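Local coordinates for protein esterase (Uncultured bacterium, PDB 5EGN) that hydrolyses carboxylic esters and degrades N-acyl homoserine lactones, bacterial quorum-sensing signals, probably by opening their lactone ring, at residues Y12-G17 with H56-K61; H47-D52 with V76-A81; T64-M69 with P176-D181; G112-S117 with S250-L255; T206-G211 with L224-I229. The protein carries 2 engineered substitutions. All blocks are in the same frame, centred on the assembly; numbering follows the deposited sequence.

Contact 1: residues Y12-G17 with H56-K61; sequences YYDSYG and HGRSDK
Tyr12 takes part in both direct kinds of interaction between strand residues 12-16 and the loop 56-61. The hydrogen bond runs from Tyr12 N to Ser59 OG, 2.7 Å long and nearly straight at 165°. Ser59 OG also bonds the carbonyl oxygen of Asp52, so one hydroxyl bridges two backbones. The apolar part is a CH-pi contact: CG of Tyr12 lies anti to its backbone N (chi1 -174°), bringing one face of the ring against the Arg58 chain. Arg58 CD stands over that face, 3.9 Å from the ring centroid of Tyr12 and shifted toward the rim, while Arg58 NE comes 3.4 Å from Tyr12 CE2. The guanidinium is tilted 38° from the ring rather than stacked flat on it. Charge adds a looser term. Asp14 OD2 and Arg58 NH2 of the same chain are 4.3 Å apart without a bond, whereas Arg58 forms its salt bridge with Asp14 of the second subunit. Within the loop, a type II' turn spans His56 to Ser59, and Lys61 NZ bonds the carbonyls of Gly57 and Ser59. An alanine in place of Tyr12 would keep the backbone N-H but is likely to leave the Arg58 side chain without its aromatic floor. Strand 9-16 lies beside strand 47-51 in the sheet; the loop follows strand 47-51 and leads toward helix 68-81, with Arg58 and Asp14 facing the dimer partner.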
# COMPACT_ATOMS: atom_id res chain seq x y z
N TYR A 12 2.94 13.74 -5.72
CA TYR A 12 3.41 12.39 -6.00
C TYR A 12 2.29 11.55 -6.59
O TYR A 12 1.13 11.67 -6.20
CB TYR A 12 3.97 11.72 -4.75
CG TYR A 12 4.60 10.38 -5.04
CD1 TYR A 12 5.93 10.28 -5.41
CD2 TYR A 12 3.86 9.20 -4.95
CE1 TYR A 12 6.51 9.06 -5.68
CE2 TYR A 12 4.43 7.98 -5.23
CZ TYR A 12 5.76 7.91 -5.59
OH TYR A 12 6.34 6.70 -5.86
N TYR A 13 2.65 10.68 -7.52
CA TYR A 13 1.69 9.78 -8.14
C TYR A 13 2.38 8.49 -8.55
O TYR A 13 3.59 8.48 -8.77
CB TYR A 13 1.03 10.44 -9.35
CG TYR A 13 1.96 10.61 -10.53
CD1 TYR A 13 2.84 11.69 -10.60
CD2 TYR A 13 1.97 9.70 -11.58
CE1 TYR A 13 3.69 11.84 -11.68
CE2 TYR A 13 2.82 9.85 -12.66
CZ TYR A 13 3.68 10.93 -12.70
OH TYR A 13 4.53 11.09 -13.77
N ASP A 14 1.62 7.41 -8.67
CA ASP A 14 2.16 6.20 -9.27
C ASP A 14 1.33 5.81 -10.49
O ASP A 14 0.11 6.03 -10.51
CB ASP A 14 2.20 5.05 -8.26
CG ASP A 14 3.37 5.16 -7.30
OD1 ASP A 14 4.45 5.61 -7.72
OD2 ASP A 14 3.20 4.78 -6.12
N SER A 15 1.99 5.25 -11.49
CA SER A 15 1.33 4.86 -12.73
C SER A 15 1.77 3.48 -13.21
O SER A 15 2.95 3.27 -13.49
CB SER A 15 1.59 5.91 -13.81
OG SER A 15 1.13 5.47 -15.08
N TYR A 16 0.83 2.55 -13.31
CA TYR A 16 1.13 1.21 -13.81
C TYR A 16 0.18 0.79 -14.93
O TYR A 16 -0.98 1.21 -14.95
CB TYR A 16 1.06 0.17 -12.68
CG TYR A 16 1.95 0.43 -11.48
CD1 TYR A 16 3.24 -0.08 -11.42
CD2 TYR A 16 1.48 1.16 -10.39
CE1 TYR A 16 4.05 0.15 -10.32
CE2 TYR A 16 2.28 1.39 -9.29
CZ TYR A 16 3.56 0.88 -9.26
OH TYR A 16 4.36 1.11 -8.16
N GLY A 17 0.66 -0.03 -15.85
CA GLY A 17 -0.19 -0.60 -16.88
C GLY A 17 -0.60 0.33 -18.01
O GLY A 17 -0.19 1.49 -18.06
N HIS A 56 -0.55 15.39 1.89
CA HIS A 56 -0.67 13.98 2.24
C HIS A 56 0.50 13.16 1.72
O HIS A 56 1.01 13.40 0.63
CB HIS A 56 -1.97 13.39 1.69
CG HIS A 56 -3.21 14.03 2.25
ND1 HIS A 56 -3.68 15.24 1.82
CD2 HIS A 56 -4.06 13.61 3.21
CE1 HIS A 56 -4.78 15.55 2.49
NE2 HIS A 56 -5.03 14.58 3.34
N GLY A 57 0.92 12.18 2.53
CA GLY A 57 1.90 11.19 2.13
C GLY A 57 3.21 11.72 1.58
O GLY A 57 4.00 12.34 2.30
N ARG A 58 3.44 11.47 0.30
CA ARG A 58 4.73 11.76 -0.33
C ARG A 58 4.73 13.07 -1.10
O ARG A 58 5.75 13.49 -1.63
CB ARG A 58 5.11 10.61 -1.26
CG ARG A 58 5.15 9.26 -0.57
CD ARG A 58 5.16 8.13 -1.58
NE ARG A 58 3.82 7.70 -1.94
CZ ARG A 58 3.38 6.45 -1.82
NH1 ARG A 58 4.18 5.52 -1.34
NH2 ARG A 58 2.14 6.14 -2.18
N SER A 59 3.57 13.71 -1.17
CA SER A 59 3.44 14.99 -1.86
C SER A 59 3.87 16.14 -0.96
O SER A 59 3.98 15.97 0.25
CB SER A 59 2.01 15.21 -2.35
OG SER A 59 1.68 14.31 -3.39
N ASP A 60 4.12 17.30 -1.57
CA ASP A 60 4.44 18.50 -0.81
C ASP A 60 3.29 18.86 0.12
O ASP A 60 2.14 18.55 -0.16
CB ASP A 60 4.76 19.67 -1.74
CG ASP A 60 6.21 19.70 -2.17
OD1 ASP A 60 6.99 18.86 -1.68
OD2 ASP A 60 6.56 20.57 -2.99
N LYS A 61 3.62 19.52 1.22
CA LYS A 61 2.62 19.89 2.20
C LYS A 61 2.72 21.37 2.55
O LYS A 61 3.20 21.73 3.63
CB LYS A 61 2.76 19.03 3.45
CG LYS A 61 2.85 17.54 3.14
CD LYS A 61 3.14 16.70 4.35
CE LYS A 61 3.17 15.23 3.99
NZ LYS A 61 4.20 14.95 2.95

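Contact 2: residues H47-D52 with V76-A81; sequences HVIVID and VAVLDA
Ile51 and Val78 are brought together by their torsions. The Ile51 chain is extended about its CB-CG1 bond (chi2 177°), which carries CD1 straight out from the strand, and a chi1 of 176° at Val78 places CG1 opposite the backbone N, so that its two methyls fork toward the sheet. The two side chains meet tip to tip: Ile51 CD1 lies 3.6 Å from Val78 CG2 and 3.8 Å from Val78 CG1, held by the fork of the valine. One strand repeat back, Ile49 slides past Val78 rather than meeting it head on, its CG2 branch resting 3.8 Å from Val78 CG1. Ile49 and Leu79 cross at about a right angle, with Ile49 CD1 4.2 Å from Leu79 CD2. Strand 47-51 and helix 68-81 belong to the beta-alpha-beta crossover of the alpha/beta hydrolase fold that leads on to strand 87-92, passing over strand 21-25. The short segments fit this return path: their axes approach to 10.4 Å and run at 143°, closer to antiparallel than to parallel. All four touching side chains are buried aliphatics. Val78 is also covered by Val4 of strand 3-6 and by Tyr13 of strand 9-16, and Leu79 reaches Val23 of strand 21-25, so that the helix spans several strands at once. Ile49 CG1 also lies over one face of the His47 ring, whose NE2 is hydrogen-bonded to Ser15 OG.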
# COMPACT_ATOMS: atom_id res chain seq x y z
N HIS A 47 -4.78 1.51 -17.35
CA HIS A 47 -3.72 2.44 -16.98
C HIS A 47 -4.05 3.05 -15.62
O HIS A 47 -4.78 4.05 -15.54
CB HIS A 47 -3.55 3.52 -18.04
CG HIS A 47 -2.45 4.50 -17.75
ND1 HIS A 47 -2.24 5.62 -18.52
CD2 HIS A 47 -1.51 4.52 -16.78
CE1 HIS A 47 -1.21 6.29 -18.03
NE2 HIS A 47 -0.75 5.65 -16.98
N VAL A 48 -3.54 2.45 -14.55
CA VAL A 48 -3.86 2.91 -13.21
C VAL A 48 -2.94 4.04 -12.77
O VAL A 48 -1.72 4.00 -12.94
CB VAL A 48 -3.80 1.76 -12.17
CG1 VAL A 48 -4.84 0.70 -12.50
CG2 VAL A 48 -2.42 1.15 -12.10
N ILE A 49 -3.58 5.07 -12.21
CA ILE A 49 -2.92 6.26 -11.71
C ILE A 49 -3.40 6.52 -10.30
O ILE A 49 -4.57 6.82 -10.10
CB ILE A 49 -3.24 7.49 -12.59
CG1 ILE A 49 -2.90 7.21 -14.06
CG2 ILE A 49 -2.54 8.74 -12.06
CD1 ILE A 49 -3.81 7.93 -15.03
N VAL A 50 -2.52 6.41 -9.32
CA VAL A 50 -2.93 6.61 -7.93
C VAL A 50 -2.21 7.83 -7.36
O VAL A 50 -0.98 7.94 -7.46
CB VAL A 50 -2.64 5.36 -7.08
CG1 VAL A 50 -1.26 4.81 -7.38
CG2 VAL A 50 -2.80 5.66 -5.59
N ILE A 51 -2.97 8.76 -6.77
CA ILE A 51 -2.36 10.04 -6.40
C ILE A 51 -2.36 10.35 -4.90
O ILE A 51 -3.34 10.09 -4.19
CB ILE A 51 -3.07 11.21 -7.14
CG1 ILE A 51 -2.88 11.07 -8.65
CG2 ILE A 51 -2.51 12.56 -6.70
CD1 ILE A 51 -3.59 12.12 -9.46
N ASP A 52 -1.24 10.89 -4.43
CA ASP A 52 -1.15 11.52 -3.12
C ASP A 52 -1.57 12.98 -3.22
O ASP A 52 -0.93 13.78 -3.91
CB ASP A 52 0.28 11.42 -2.58
CG ASP A 52 0.58 10.07 -1.97
OD1 ASP A 52 -0.14 9.10 -2.27
OD2 ASP A 52 1.55 9.98 -1.19
N VAL A 76 -5.24 17.33 -12.47
CA VAL A 76 -5.12 17.70 -13.88
C VAL A 76 -3.65 17.80 -14.30
O VAL A 76 -3.30 17.45 -15.42
CB VAL A 76 -5.84 19.04 -14.19
CG1 VAL A 76 -5.63 19.44 -15.65
CG2 VAL A 76 -7.32 18.93 -13.90
N ALA A 77 -2.81 18.27 -13.38
CA ALA A 77 -1.37 18.31 -13.63
C ALA A 77 -0.83 16.90 -13.86
O ALA A 77 -0.08 16.66 -14.82
CB ALA A 77 -0.64 18.97 -12.47
N VAL A 78 -1.22 15.98 -12.99
CA VAL A 78 -0.82 14.59 -13.14
C VAL A 78 -1.27 14.02 -14.49
O VAL A 78 -0.49 13.37 -15.19
CB VAL A 78 -1.38 13.71 -12.00
CG1 VAL A 78 -1.04 12.24 -12.25
CG2 VAL A 78 -0.83 14.17 -10.66
N LEU A 79 -2.52 14.27 -14.85
CA LEU A 79 -3.06 13.79 -16.12
C LEU A 79 -2.35 14.41 -17.32
O LEU A 79 -2.21 13.78 -18.37
CB LEU A 79 -4.56 14.06 -16.21
CG LEU A 79 -5.44 13.28 -15.23
CD1 LEU A 79 -6.89 13.71 -15.32
CD2 LEU A 79 -5.31 11.78 -15.47
N ASP A 80 -1.90 15.65 -17.16
CA ASP A 80 -1.19 16.37 -18.21
C ASP A 80 0.19 15.78 -18.43
O ASP A 80 0.61 15.57 -19.57
CB ASP A 80 -1.09 17.86 -17.87
CG ASP A 80 -2.39 18.60 -18.08
OD1 ASP A 80 -3.29 18.05 -18.75
OD2 ASP A 80 -2.53 19.73 -17.57
N ALA A 81 0.91 15.52 -17.34
CA ALA A 81 2.22 14.90 -17.44
C ALA A 81 2.13 13.49 -18.01
O ALA A 81 3.02 13.04 -18.72
CB ALA A 81 2.90 14.87 -16.08

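Contact 3: residues T64-M69 with P176-D181; sequences TGYSIM and PKHVFD
Tyr66 sits in a loop just before helix 68-81, and Val179 lies in the first turn of helix 177-185, so two helix beginnings meet here. Ser67 is the N-cap of the first helix and Pro176 holds the same position in the second. Gly65, at phi 110° and psi 54°, turns the chain just ahead of Tyr66. The tyrosine ring and the valine cross at about a right angle. Val179 CG1 lies over one face, 4.2 Å from the ring centroid of Tyr66, in a CH-pi contact. The other methyl, Val179 CG2, sits at the phenol end, 3.9 Å from Tyr66 CZ. Helix 177-185 is one of several helices inserted between strands 110-116 and 206-211, where many alpha/beta hydrolases carry a cap; the contact probably joins such a cap to the core. Tyr66 OH is hydrogen-bonded to the carbonyl oxygen of Pro62, and the ring also packs on Ala182 and Ala183. Replacing Tyr66 by a leucine would probably leave the Pro62 carbonyl without its hydroxyl partner and take the flat surface from under Val179. His178 stands beside the pair, with Val179 CG2 over one face of its ring and its NE2 bonded to Lys61 O.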
# COMPACT_ATOMS: atom_id res chain seq x y z
N THR A 64 -0.72 26.59 3.11
CA THR A 64 -2.08 26.91 2.69
C THR A 64 -2.33 26.54 1.24
O THR A 64 -1.40 26.34 0.47
CB THR A 64 -2.40 28.41 2.88
OG1 THR A 64 -1.27 29.19 2.48
CG2 THR A 64 -2.73 28.71 4.33
N GLY A 65 -3.61 26.47 0.86
CA GLY A 65 -4.00 26.16 -0.50
C GLY A 65 -4.63 24.79 -0.61
O GLY A 65 -4.20 23.96 -1.41
N TYR A 66 -5.66 24.55 0.20
CA TYR A 66 -6.29 23.24 0.24
C TYR A 66 -7.77 23.31 -0.10
O TYR A 66 -8.61 22.75 0.61
CB TYR A 66 -6.09 22.59 1.61
CG TYR A 66 -4.64 22.28 1.90
CD1 TYR A 66 -4.01 21.20 1.30
CD2 TYR A 66 -3.90 23.07 2.77
CE1 TYR A 66 -2.69 20.91 1.56
CE2 TYR A 66 -2.58 22.78 3.04
CZ TYR A 66 -1.98 21.70 2.43
OH TYR A 66 -0.66 21.42 2.69
N SER A 67 -8.09 24.02 -1.18
CA SER A 67 -9.44 23.99 -1.73
C SER A 67 -9.56 22.76 -2.61
O SER A 67 -8.56 22.26 -3.13
CB SER A 67 -9.75 25.26 -2.52
OG SER A 67 -8.96 25.33 -3.69
N ILE A 68 -10.78 22.26 -2.78
CA ILE A 68 -11.01 21.09 -3.61
C ILE A 68 -10.65 21.39 -5.06
O ILE A 68 -10.21 20.51 -5.81
CB ILE A 68 -12.48 20.63 -3.51
CG1 ILE A 68 -12.85 20.38 -2.05
CG2 ILE A 68 -12.70 19.36 -4.31
CD1 ILE A 68 -12.00 19.33 -1.37
N MET A 69 -10.80 22.65 -5.45
CA MET A 69 -10.45 23.09 -6.80
C MET A 69 -8.94 22.95 -7.04
O MET A 69 -8.51 22.51 -8.11
CB MET A 69 -10.88 24.54 -7.03
CG MET A 69 -12.35 24.81 -6.77
SD MET A 69 -12.70 25.18 -5.04
CE MET A 69 -14.48 25.41 -5.09
N PRO A 176 0.58 16.11 8.49
CA PRO A 176 0.90 17.07 9.55
C PRO A 176 -0.33 17.87 9.99
O PRO A 176 -1.32 17.92 9.26
CB PRO A 176 1.94 17.97 8.90
CG PRO A 176 1.63 17.92 7.46
CD PRO A 176 1.08 16.55 7.18
N LYS A 177 -0.25 18.48 11.16
CA LYS A 177 -1.39 19.16 11.76
C LYS A 177 -1.80 20.41 11.00
O LYS A 177 -2.99 20.75 10.93
CB LYS A 177 -1.06 19.51 13.21
CG LYS A 177 -2.25 19.99 14.01
CD LYS A 177 -3.43 19.05 13.87
CE LYS A 177 -4.72 19.84 13.99
NZ LYS A 177 -4.75 20.68 15.23
N HIS A 178 -0.82 21.10 10.43
CA HIS A 178 -1.07 22.35 9.73
C HIS A 178 -1.87 22.13 8.45
O HIS A 178 -2.56 23.03 7.99
CB HIS A 178 0.24 23.07 9.42
CG HIS A 178 0.96 22.53 8.21
ND1 HIS A 178 1.90 21.53 8.29
CD2 HIS A 178 0.87 22.86 6.90
CE1 HIS A 178 2.36 21.27 7.08
NE2 HIS A 178 1.75 22.06 6.22
N VAL A 179 -1.76 20.94 7.88
CA VAL A 179 -2.55 20.60 6.70
C VAL A 179 -4.02 20.45 7.09
O VAL A 179 -4.91 20.93 6.39
CB VAL A 179 -2.05 19.31 6.03
CG1 VAL A 179 -3.03 18.85 4.95
CG2 VAL A 179 -0.68 19.54 5.43
N PHE A 180 -4.26 19.79 8.22
CA PHE A 180 -5.62 19.69 8.75
C PHE A 180 -6.18 21.08 9.01
O PHE A 180 -7.26 21.42 8.53
CB PHE A 180 -5.65 18.85 10.02
CG PHE A 180 -7.02 18.74 10.64
CD1 PHE A 180 -7.38 19.54 11.71
CD2 PHE A 180 -7.95 17.84 10.14
CE1 PHE A 180 -8.64 19.44 12.28
CE2 PHE A 180 -9.21 17.74 10.70
CZ PHE A 180 -9.55 18.54 11.77
N ASP A 181 -5.43 21.89 9.76
CA ASP A 181 -5.87 23.24 10.09
C ASP A 181 -6.17 24.08 8.85
O ASP A 181 -7.19 24.77 8.78
CB ASP A 181 -4.82 23.93 10.96
CG ASP A 181 -4.70 23.31 12.34
OD1 ASP A 181 -5.71 22.75 12.83
OD2 ASP A 181 -3.61 23.37 12.93

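Contact 4: residues G112-S117 with S250-L255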
# COMPACT_ATOMS: atom_id res chain seq x y z
N GLY A 112 -15.93 8.63 -16.52
CA GLY A 112 -16.98 8.39 -15.55
C GLY A 112 -16.45 8.42 -14.13
O GLY A 112 -15.24 8.56 -13.92
N ASN A 113 -17.34 8.29 -13.16
CA ASN A 113 -16.95 8.39 -11.77
C ASN A 113 -17.45 7.24 -10.90
O ASN A 113 -18.59 6.79 -11.04
CB ASN A 113 -17.46 9.71 -11.17
CG ASN A 113 -17.11 10.91 -12.03
OD1 ASN A 113 -15.95 11.32 -12.10
ND2 ASN A 113 -18.12 11.48 -12.68
N LEU A 114 -16.58 6.76 -10.02
CA LEU A 114 -17.02 5.93 -8.90
C LEU A 114 -16.80 6.72 -7.62
O LEU A 114 -15.66 6.88 -7.17
CB LEU A 114 -16.28 4.59 -8.86
CG LEU A 114 -16.93 3.49 -8.01
CD1 LEU A 114 -16.49 2.11 -8.47
CD2 LEU A 114 -16.62 3.65 -6.52
N ILE A 115 -17.88 7.23 -7.05
CA ILE A 115 -17.82 7.98 -5.80
C ILE A 115 -18.02 7.06 -4.61
O ILE A 115 -19.11 6.52 -4.42
CB ILE A 115 -18.87 9.10 -5.77
CG1 ILE A 115 -18.86 9.89 -7.08
CG2 ILE A 115 -18.62 10.04 -4.61
CD1 ILE A 115 -17.63 10.75 -7.23
N LEU A 116 -16.98 6.87 -3.81
CA LEU A 116 -17.07 6.01 -2.64
C LEU A 116 -17.10 6.79 -1.34
O LEU A 116 -16.13 7.47 -0.99
CB LEU A 116 -15.90 5.02 -2.60
CG LEU A 116 -15.94 4.08 -1.40
CD1 LEU A 116 -17.01 3.02 -1.59
CD2 LEU A 116 -14.59 3.44 -1.14
N SER A 117 -18.22 6.68 -0.62
CA SER A 117 -18.37 7.25 0.71
C SER A 117 -18.02 8.74 0.76
O SER A 117 -17.10 9.14 1.48
CB SER A 117 -17.52 6.48 1.72
OG SER A 117 -17.84 5.10 1.71
N SER A 250 -12.17 -7.35 -2.68
CA SER A 250 -12.53 -8.08 -3.90
C SER A 250 -13.90 -7.68 -4.44
O SER A 250 -14.10 -7.56 -5.65
CB SER A 250 -12.48 -9.59 -3.66
OG SER A 250 -11.15 -10.05 -3.58
N GLU A 251 -14.86 -7.46 -3.54
CA GLU A 251 -16.20 -7.05 -3.93
C GLU A 251 -16.20 -5.65 -4.52
O GLU A 251 -16.88 -5.38 -5.52
CB GLU A 251 -17.16 -7.14 -2.74
CG GLU A 251 -17.42 -8.56 -2.29
CD GLU A 251 -18.45 -8.64 -1.18
OE1 GLU A 251 -19.36 -7.78 -1.16
OE2 GLU A 251 -18.35 -9.55 -0.33
N PHE A 252 -15.43 -4.75 -3.91
CA PHE A 252 -15.24 -3.42 -4.48
C PHE A 252 -14.62 -3.54 -5.87
O PHE A 252 -14.98 -2.79 -6.78
CB PHE A 252 -14.34 -2.55 -3.58
CG PHE A 252 -14.13 -1.16 -4.11
CD1 PHE A 252 -15.02 -0.15 -3.79
CD2 PHE A 252 -13.05 -0.87 -4.92
CE1 PHE A 252 -14.83 1.13 -4.27
CE2 PHE A 252 -12.86 0.41 -5.41
CZ PHE A 252 -13.75 1.41 -5.08
N ASN A 253 -13.69 -4.47 -6.02
CA ASN A 253 -13.04 -4.72 -7.30
C ASN A 253 -14.02 -5.19 -8.37
O ASN A 253 -13.89 -4.83 -9.53
CB ASN A 253 -11.91 -5.74 -7.14
CG ASN A 253 -10.66 -5.15 -6.53
OD1 ASN A 253 -10.68 -4.06 -5.97
ND2 ASN A 253 -9.55 -5.87 -6.65
N GLU A 254 -14.99 -6.00 -7.96
CA GLU A 254 -16.03 -6.46 -8.87
C GLU A 254 -16.97 -5.32 -9.25
O GLU A 254 -17.38 -5.21 -10.41
CB GLU A 254 -16.83 -7.60 -8.24
CG GLU A 254 -16.01 -8.85 -7.96
CD GLU A 254 -16.77 -9.86 -7.14
OE1 GLU A 254 -17.99 -10.01 -7.36
OE2 GLU A 254 -16.15 -10.51 -6.27
N LEU A 255 -17.29 -4.49 -8.28
CA LEU A 255 -18.16 -3.34 -8.51
C LEU A 255 -17.52 -2.36 -9.49
O LEU A 255 -18.18 -1.83 -10.38
CB LEU A 255 -18.48 -2.64 -7.19
CG LEU A 255 -19.62 -1.63 -7.18
CD1 LEU A 255 -20.91 -2.29 -7.63
CD2 LEU A 255 -19.79 -1.05 -5.79
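A buried, wholly apolar strand-to-helix contact joins Leu114 and Leu116 of strand 110-116 to Phe252 of helix 249-257. It belongs to the core of the alpha/beta hydrolase fold, where the last helix of the chain lies against strands 87-92, 110-116 and 206-211 of the central sheet. Leu114 and Leu116, two apart on the strand, both direct their side chains at the helix. A chi1 of -179° extends the Phe252 side chain, which carries the ring out from the helix to the leucines. Leu114 comes at it from the opposite direction with one branch: its CD2 rests 3.8 Å from Phe252 CE1 and 3.9 Å from Phe252 CZ. Leu116 instead runs obliquely to the Phe252 side chain. Leu255, one turn further along the helix, also points toward the strand but stays at a wider spacing from it. Val209 of strand 206-211 helps to fill this side, packing on Leu114, Leu116 and Leu255, and Val90 of strand 87-92 meets Phe252. Asn253 ties the helix to the short helix 36-39, its amide bonding Phe37 O and Gln38 NE2. The carbonyl of Leu116 accepts a bond from Asn92 ND2, and the Leu116 side chain comes close to, but does not contact, a Gly-X-Ser-X-Gly sequence consistent with the nucleophile elbow of the family. Both branches of Leu116 converge on a single ring atom, with CD1 and CD2 each 3.9 Å from Phe252 CE1.

Contact 5: residues T206-G211 with L224-I229; sequences TLVVAG and LLADNI
Leu225 touches Val208 of strand 206-211 with the root of its side chain: its CB lies 4.4 Å from Val208 CG2, while the leucine also packs on Ile115 of strand 110-116. Ala226 comes next and fits closer. Its small side chain lets the backbone approach, so that Val208 CG2 is 4.0 Å from Ala226 CA and 4.1 Å from Ala226 CB. With Val208 CG1 turned opposite the backbone N (chi1 -176°), CG2 is the methyl that rests against the helix. Two residues on, Asn228 turns back along the helix, its ND2 bonded to Leu224 O at 2.7 Å; the bond lies in the carbonyl plane, on a lone pair, and is nearly straight at 169°. Ile229 brings its side chain back to the sheet and crosses Thr206 at about a right angle. Its CG2 branch lies 3.9 Å from Thr206 OG1, a van der Waals contact; that hydroxyl is hydrogen-bonded to the Ala204 carbonyl. The other branch of Ile229 carries CD1 to 4.1 Å from Thr206 CG2. Ala226 and Val208 share a further neighbour in Leu234 of strand 233-237. Strand, helix and following parallel strand thus form a beta-alpha-beta unit near the edge of the alpha/beta hydrolase sheet.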
# COMPACT_ATOMS: atom_id res chain seq x y z
N THR A 206 -22.04 8.20 -13.32
CA THR A 206 -21.60 8.22 -11.94
C THR A 206 -22.18 7.08 -11.12
O THR A 206 -23.40 6.90 -11.06
CB THR A 206 -21.97 9.56 -11.26
OG1 THR A 206 -21.31 10.64 -11.94
CG2 THR A 206 -21.56 9.56 -9.80
N LEU A 207 -21.30 6.31 -10.48
CA LEU A 207 -21.71 5.28 -9.55
C LEU A 207 -21.33 5.68 -8.13
O LEU A 207 -20.15 5.70 -7.78
CB LEU A 207 -21.07 3.93 -9.91
CG LEU A 207 -21.32 2.77 -8.95
CD1 LEU A 207 -22.81 2.53 -8.76
CD2 LEU A 207 -20.63 1.51 -9.43
N VAL A 208 -22.33 6.01 -7.32
CA VAL A 208 -22.08 6.38 -5.93
C VAL A 208 -22.21 5.16 -5.04
O VAL A 208 -23.21 4.44 -5.09
CB VAL A 208 -23.06 7.48 -5.46
CG1 VAL A 208 -22.72 7.92 -4.04
CG2 VAL A 208 -23.02 8.66 -6.40
N VAL A 209 -21.19 4.91 -4.22
CA VAL A 209 -21.16 3.72 -3.38
C VAL A 209 -21.05 4.10 -1.91
O VAL A 209 -20.14 4.82 -1.50
CB VAL A 209 -19.99 2.80 -3.76
CG1 VAL A 209 -20.06 1.50 -2.97
CG2 VAL A 209 -20.01 2.52 -5.25
N ALA A 210 -21.98 3.59 -1.10
CA ALA A 210 -22.05 3.94 0.31
C ALA A 210 -22.08 2.71 1.20
O ALA A 210 -22.72 1.71 0.88
CB ALA A 210 -23.26 4.80 0.57
N GLY A 211 -21.38 2.79 2.33
CA GLY A 211 -21.43 1.74 3.33
C GLY A 211 -22.60 1.97 4.26
O GLY A 211 -22.89 3.10 4.64
N LEU A 224 -27.75 12.14 -1.21
CA LEU A 224 -27.84 13.50 -1.74
C LEU A 224 -27.06 13.61 -3.04
O LEU A 224 -27.46 14.32 -3.97
CB LEU A 224 -27.34 14.51 -0.71
CG LEU A 224 -27.40 15.99 -1.08
CD1 LEU A 224 -27.85 16.81 0.11
CD2 LEU A 224 -26.05 16.48 -1.57
N LEU A 225 -25.93 12.91 -3.11
CA LEU A 225 -25.10 12.89 -4.31
C LEU A 225 -25.78 12.12 -5.44
O LEU A 225 -25.91 12.63 -6.55
CB LEU A 225 -23.74 12.26 -4.00
CG LEU A 225 -22.58 13.19 -3.64
CD1 LEU A 225 -23.00 14.22 -2.60
CD2 LEU A 225 -21.40 12.37 -3.13
N ALA A 226 -26.23 10.91 -5.14
CA ALA A 226 -26.80 10.03 -6.15
C ALA A 226 -28.11 10.55 -6.72
O ALA A 226 -28.40 10.37 -7.90
CB ALA A 226 -26.99 8.64 -5.57
N ASP A 227 -28.91 11.20 -5.88
CA ASP A 227 -30.24 11.64 -6.27
C ASP A 227 -30.22 12.88 -7.17
O ASP A 227 -31.13 13.08 -7.97
CB ASP A 227 -31.10 11.92 -5.04
CG ASP A 227 -31.42 10.66 -4.25
OD1 ASP A 227 -31.40 9.56 -4.84
OD2 ASP A 227 -31.71 10.77 -3.04
N ASN A 228 -29.19 13.70 -7.03
CA ASN A 228 -29.14 14.97 -7.76
C ASN A 228 -28.23 14.95 -8.98
O ASN A 228 -28.26 15.86 -9.81
CB ASN A 228 -28.73 16.10 -6.82
CG ASN A 228 -29.79 16.39 -5.78
OD1 ASN A 228 -30.72 17.16 -6.02
ND2 ASN A 228 -29.66 15.77 -4.61
N ILE A 229 -27.41 13.91 -9.10
CA ILE A 229 -26.63 13.69 -10.31
C ILE A 229 -27.46 12.85 -11.28
O ILE A 229 -27.81 11.72 -10.97
CB ILE A 229 -25.29 12.99 -10.03
CG1 ILE A 229 -24.41 13.88 -9.14
CG2 ILE A 229 -24.57 12.66 -11.33
CD1 ILE A 229 -23.09 13.24 -8.76

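How the contacts relate
Four of the five contacts reach one eight-stranded sheet: contacts 1 and 2 on the neighbouring strands 9-16 and 47-51, contacts 4 and 5 on the neighbouring strands 110-116 and 206-211. Contacts 1 and 2 have centres about 9 Å apart and contacts 4 and 5 about 12 Å, whereas contacts 1 and 5 lie about 27 Å apart on opposite sides of the chain's centre. Contact 3 shares helix 68-81 with contact 2 and touches contact 1 through Lys61, linking the sheet to the probable cap. Along the chain, contact 1 crosses contact 2, contact 2 crosses contact 3, contact 3 crosses contact 4, and contact 5 is nested within contact 4, so sequence-distant segments interlock in one compact domain.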